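Papillomavirus transcription factor E2 (Human papillomavirus type 18, PDB 1QQH) regulates viral transcription through an N-terminal activation domain, a fragment of which is crystallised here, and probably also supports viral DNA replication, as in related papillomavirus E2 proteins. Local coordinates at residues K83-Y95 / Y100-E112. The protein carries 1 engineered substitution. Residues are numbered along the deposited sequence; the frame is centred on the assembly and turned at random.
Sequences KTATCVSHRGLYY and YNTFYIEFKSECE
Asn101 sets its side chain alongside the Tyr94 ring, with OD1 3.3 Å from CE1. Thr102 then forms an antiparallel hydrogen-bonded pair with Tyr95 in the hairpin of strands 92-97 and 100-103, and its CB sits over a face of the Tyr95 ring. Phe103 is clasped on both faces: Tyr94 CB lies over the ring centre, 3.8 Å from the centroid, while the Arg91 guanidinium stacks on the opposite face with the planes 9° apart, an off-centre cation-pi contact. At Tyr104 the chain turns a corner. CG lies between backbone N and carbonyl carbon (chi1 58°); Leu93 CB lies over one face of the Tyr104 ring in a CH-pi contact, and Tyr104 OH hydrogen-bonds Thr86 OG1 (3.0 Å), while Tyr104 N still bonds to Leu93 O. Ile105 O accepts from Leu93 N at 3.0 Å. Glu106, the N-cap of helix 107-111, bends at chi2 (-86°) and meets Arg91 side-on: NE reaches OE1 at 3.1 Å and NH2 reaches OE2 at 3.0 Å, nearly in the guanidinium plane, and both bonds use syn lone pairs of the carboxylate oxygens. Phe107 N bonds to Arg91 O, and the Phe107 ring takes Gly92 CA over one face in a CH-pi contact and meets Tyr66 and Val122 of neighbouring strands. A water links Arg91 O to Lys108 N. With two bonds fixing its rotation, the guanidinium lies flat against Phe103, and its charge is probably largely balanced by Glu106.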
# COMPACT_ATOMS: atom_id res chain seq x y z
N LYS A 83 11.93 -0.61 13.33
CA LYS A 83 12.10 0.65 12.61
C LYS A 83 13.32 1.39 13.17
O LYS A 83 13.48 1.53 14.38
CB LYS A 83 10.83 1.48 12.80
CG LYS A 83 10.87 2.90 12.32
CD LYS A 83 9.57 3.59 12.66
CE LYS A 83 9.62 5.08 12.38
NZ LYS A 83 8.32 5.72 12.72
N THR A 84 14.20 1.84 12.28
CA THR A 84 15.39 2.55 12.70
C THR A 84 15.82 3.60 11.68
O THR A 84 15.26 3.69 10.58
CB THR A 84 16.57 1.59 12.95
OG1 THR A 84 17.66 2.32 13.53
CG2 THR A 84 17.03 0.95 11.65
N ALA A 85 16.79 4.42 12.05
CA ALA A 85 17.26 5.47 11.16
C ALA A 85 18.41 5.03 10.27
O ALA A 85 19.07 4.02 10.54
CB ALA A 85 17.69 6.69 11.97
N THR A 86 18.64 5.79 9.21
CA THR A 86 19.76 5.49 8.34
C THR A 86 20.89 6.36 8.87
O THR A 86 20.68 7.52 9.22
CB THR A 86 19.48 5.89 6.88
OG1 THR A 86 18.77 4.83 6.23
CG2 THR A 86 20.79 6.14 6.15
N CYS A 87 22.08 5.78 8.96
CA CYS A 87 23.22 6.53 9.44
C CYS A 87 24.15 6.84 8.28
O CYS A 87 24.45 5.98 7.46
CB CYS A 87 23.96 5.75 10.51
SG CYS A 87 23.03 5.60 12.03
N VAL A 88 24.59 8.09 8.24
CA VAL A 88 25.47 8.58 7.20
C VAL A 88 26.87 8.85 7.76
O VAL A 88 27.07 9.82 8.49
CB VAL A 88 24.92 9.90 6.61
CG1 VAL A 88 25.81 10.39 5.49
CG2 VAL A 88 23.49 9.70 6.12
N SER A 89 27.83 7.99 7.42
CA SER A 89 29.20 8.18 7.88
C SER A 89 30.10 8.34 6.66
O SER A 89 29.63 8.23 5.53
CB SER A 89 29.68 6.97 8.68
OG SER A 89 29.84 5.86 7.82
N HIS A 90 31.38 8.59 6.89
CA HIS A 90 32.33 8.74 5.79
C HIS A 90 32.50 7.39 5.10
O HIS A 90 32.83 7.32 3.92
CB HIS A 90 33.67 9.25 6.32
CG HIS A 90 34.69 9.51 5.25
ND1 HIS A 90 35.60 8.55 4.85
CD2 HIS A 90 34.92 10.59 4.48
CE1 HIS A 90 36.35 9.04 3.87
NE2 HIS A 90 35.95 10.28 3.63
N ARG A 91 32.24 6.31 5.83
CA ARG A 91 32.35 4.97 5.27
C ARG A 91 31.19 4.59 4.35
O ARG A 91 31.35 3.80 3.42
CB ARG A 91 32.47 3.93 6.39
CG ARG A 91 32.37 2.50 5.86
CD ARG A 91 32.57 1.44 6.94
NE ARG A 91 32.15 0.13 6.44
CZ ARG A 91 32.17 -0.99 7.15
NH1 ARG A 91 32.59 -0.97 8.41
NH2 ARG A 91 31.75 -2.12 6.61
N GLY A 92 30.01 5.15 4.60
CA GLY A 92 28.86 4.83 3.77
C GLY A 92 27.55 4.99 4.51
O GLY A 92 27.49 5.66 5.55
N LEU A 93 26.48 4.39 3.99
CA LEU A 93 25.17 4.47 4.62
C LEU A 93 24.84 3.15 5.28
O LEU A 93 25.03 2.08 4.69
CB LEU A 93 24.08 4.80 3.60
CG LEU A 93 24.30 6.03 2.71
CD1 LEU A 93 23.06 6.22 1.84
CD2 LEU A 93 24.56 7.27 3.56
N TYR A 94 24.34 3.21 6.51
CA TYR A 94 24.00 1.99 7.20
C TYR A 94 22.83 2.21 8.15
O TYR A 94 22.40 3.33 8.39
CB TYR A 94 25.22 1.48 7.99
CG TYR A 94 25.65 2.34 9.17
CD1 TYR A 94 25.17 2.10 10.45
CD2 TYR A 94 26.55 3.40 9.00
CE1 TYR A 94 25.56 2.88 11.55
CE2 TYR A 94 26.95 4.19 10.08
CZ TYR A 94 26.45 3.92 11.35
OH TYR A 94 26.84 4.70 12.42
N TYR A 95 22.29 1.11 8.66
CA TYR A 95 21.24 1.17 9.64
C TYR A 95 21.63 0.11 10.65
O TYR A 95 22.30 -0.87 10.29
CB TYR A 95 19.86 0.89 9.01
CG TYR A 95 19.67 -0.48 8.39
CD1 TYR A 95 18.97 -1.48 9.06
CD2 TYR A 95 20.14 -0.75 7.10
CE1 TYR A 95 18.73 -2.72 8.46
CE2 TYR A 95 19.91 -1.97 6.49
CZ TYR A 95 19.21 -2.95 7.17
OH TYR A 95 18.96 -4.16 6.56
N TYR A 100 23.71 -4.18 15.26
CA TYR A 100 24.87 -4.11 14.37
C TYR A 100 24.73 -3.22 13.14
O TYR A 100 23.74 -3.29 12.41
CB TYR A 100 25.28 -5.51 13.93
CG TYR A 100 25.75 -6.37 15.08
CD1 TYR A 100 24.83 -6.99 15.93
CD2 TYR A 100 27.11 -6.49 15.38
CE1 TYR A 100 25.25 -7.72 17.04
CE2 TYR A 100 27.54 -7.21 16.50
CZ TYR A 100 26.61 -7.82 17.32
OH TYR A 100 27.02 -8.50 18.44
N ASN A 101 25.74 -2.38 12.93
CA ASN A 101 25.76 -1.49 11.78
C ASN A 101 25.71 -2.30 10.50
O ASN A 101 26.54 -3.18 10.29
CB ASN A 101 27.02 -0.63 11.79
CG ASN A 101 27.09 0.29 12.99
OD1 ASN A 101 26.10 0.47 13.72
ND2 ASN A 101 28.26 0.90 13.21
N THR A 102 24.74 -2.01 9.64
CA THR A 102 24.59 -2.72 8.38
C THR A 102 24.61 -1.74 7.21
O THR A 102 23.68 -0.96 7.03
CB THR A 102 23.26 -3.48 8.36
OG1 THR A 102 23.14 -4.23 9.58
CG2 THR A 102 23.19 -4.44 7.17
N PHE A 103 25.68 -1.77 6.43
CA PHE A 103 25.81 -0.86 5.29
C PHE A 103 25.05 -1.33 4.05
O PHE A 103 25.00 -2.52 3.76
CB PHE A 103 27.28 -0.68 4.91
CG PHE A 103 28.07 0.07 5.92
CD1 PHE A 103 28.50 -0.56 7.08
CD2 PHE A 103 28.36 1.42 5.74
CE1 PHE A 103 29.18 0.15 8.06
CE2 PHE A 103 29.04 2.14 6.70
CZ PHE A 103 29.46 1.50 7.87
N TYR A 104 24.43 -0.39 3.33
CA TYR A 104 23.76 -0.74 2.09
C TYR A 104 24.36 0.07 0.95
O TYR A 104 23.88 0.06 -0.18
CB TYR A 104 22.23 -0.55 2.20
CG TYR A 104 21.72 0.83 2.54
CD1 TYR A 104 21.49 1.77 1.54
CD2 TYR A 104 21.39 1.16 3.85
CE1 TYR A 104 20.92 3.01 1.84
CE2 TYR A 104 20.82 2.39 4.17
CZ TYR A 104 20.58 3.31 3.16
OH TYR A 104 20.00 4.52 3.47
N ILE A 105 25.44 0.78 1.28
CA ILE A 105 26.23 1.57 0.35
C ILE A 105 27.58 1.83 1.01
O ILE A 105 27.65 2.37 2.11
CB ILE A 105 25.60 2.93 -0.00
CG1 ILE A 105 24.42 2.74 -0.95
CG2 ILE A 105 26.63 3.80 -0.69
CD1 ILE A 105 23.93 4.00 -1.61
N GLU A 106 28.65 1.39 0.35
CA GLU A 106 30.00 1.57 0.85
C GLU A 106 30.65 2.61 -0.06
O GLU A 106 30.78 2.39 -1.27
CB GLU A 106 30.76 0.24 0.78
CG GLU A 106 30.17 -0.84 1.67
CD GLU A 106 30.71 -0.79 3.09
OE1 GLU A 106 31.29 0.25 3.48
OE2 GLU A 106 30.56 -1.79 3.83
N PHE A 107 31.03 3.74 0.52
CA PHE A 107 31.64 4.81 -0.25
C PHE A 107 33.03 4.48 -0.77
O PHE A 107 33.50 5.12 -1.72
CB PHE A 107 31.65 6.10 0.58
CG PHE A 107 30.27 6.70 0.79
CD1 PHE A 107 30.00 7.48 1.91
CD2 PHE A 107 29.26 6.51 -0.16
CE1 PHE A 107 28.74 8.06 2.11
CE2 PHE A 107 28.00 7.09 0.03
CZ PHE A 107 27.74 7.86 1.16
N LYS A 108 33.71 3.51 -0.17
CA LYS A 108 35.03 3.15 -0.64
C LYS A 108 34.91 2.42 -1.97
O LYS A 108 35.67 2.68 -2.91
CB LYS A 108 35.76 2.24 0.35
CG LYS A 108 37.12 1.80 -0.18
CD LYS A 108 37.92 1.02 0.85
CE LYS A 108 39.32 0.70 0.33
NZ LYS A 108 40.13 -0.12 1.27
N SER A 109 33.95 1.52 -2.06
CA SER A 109 33.74 0.78 -3.29
C SER A 109 33.22 1.74 -4.34
O SER A 109 33.46 1.59 -5.53
CB SER A 109 32.74 -0.36 -3.06
OG SER A 109 31.42 0.07 -3.37
N GLU A 110 32.49 2.75 -3.88
CA GLU A 110 31.92 3.74 -4.76
C GLU A 110 32.99 4.67 -5.33
O GLU A 110 32.85 5.18 -6.45
CB GLU A 110 30.90 4.57 -3.99
CG GLU A 110 29.85 5.18 -4.84
CD GLU A 110 28.83 4.19 -5.34
OE1 GLU A 110 28.80 3.03 -4.87
OE2 GLU A 110 28.04 4.57 -6.22
N CYS A 111 34.05 4.89 -4.57
CA CYS A 111 35.13 5.76 -5.00
C CYS A 111 35.97 5.03 -6.05
O CYS A 111 36.59 5.65 -6.91
CB CYS A 111 36.01 6.15 -3.82
SG CYS A 111 37.18 7.49 -4.18
N GLU A 112 35.97 3.70 -5.96
CA GLU A 112 36.71 2.89 -6.91
C GLU A 112 36.04 2.99 -8.28
O GLU A 112 36.65 2.67 -9.30
CB GLU A 112 36.75 1.44 -6.43
CG GLU A 112 37.33 1.29 -5.04
CD GLU A 112 37.35 -0.14 -4.54
OE1 GLU A 112 36.34 -0.85 -4.72
OE2 GLU A 112 38.37 -0.54 -3.96
O HOH W 1 33.62 2.75 2.58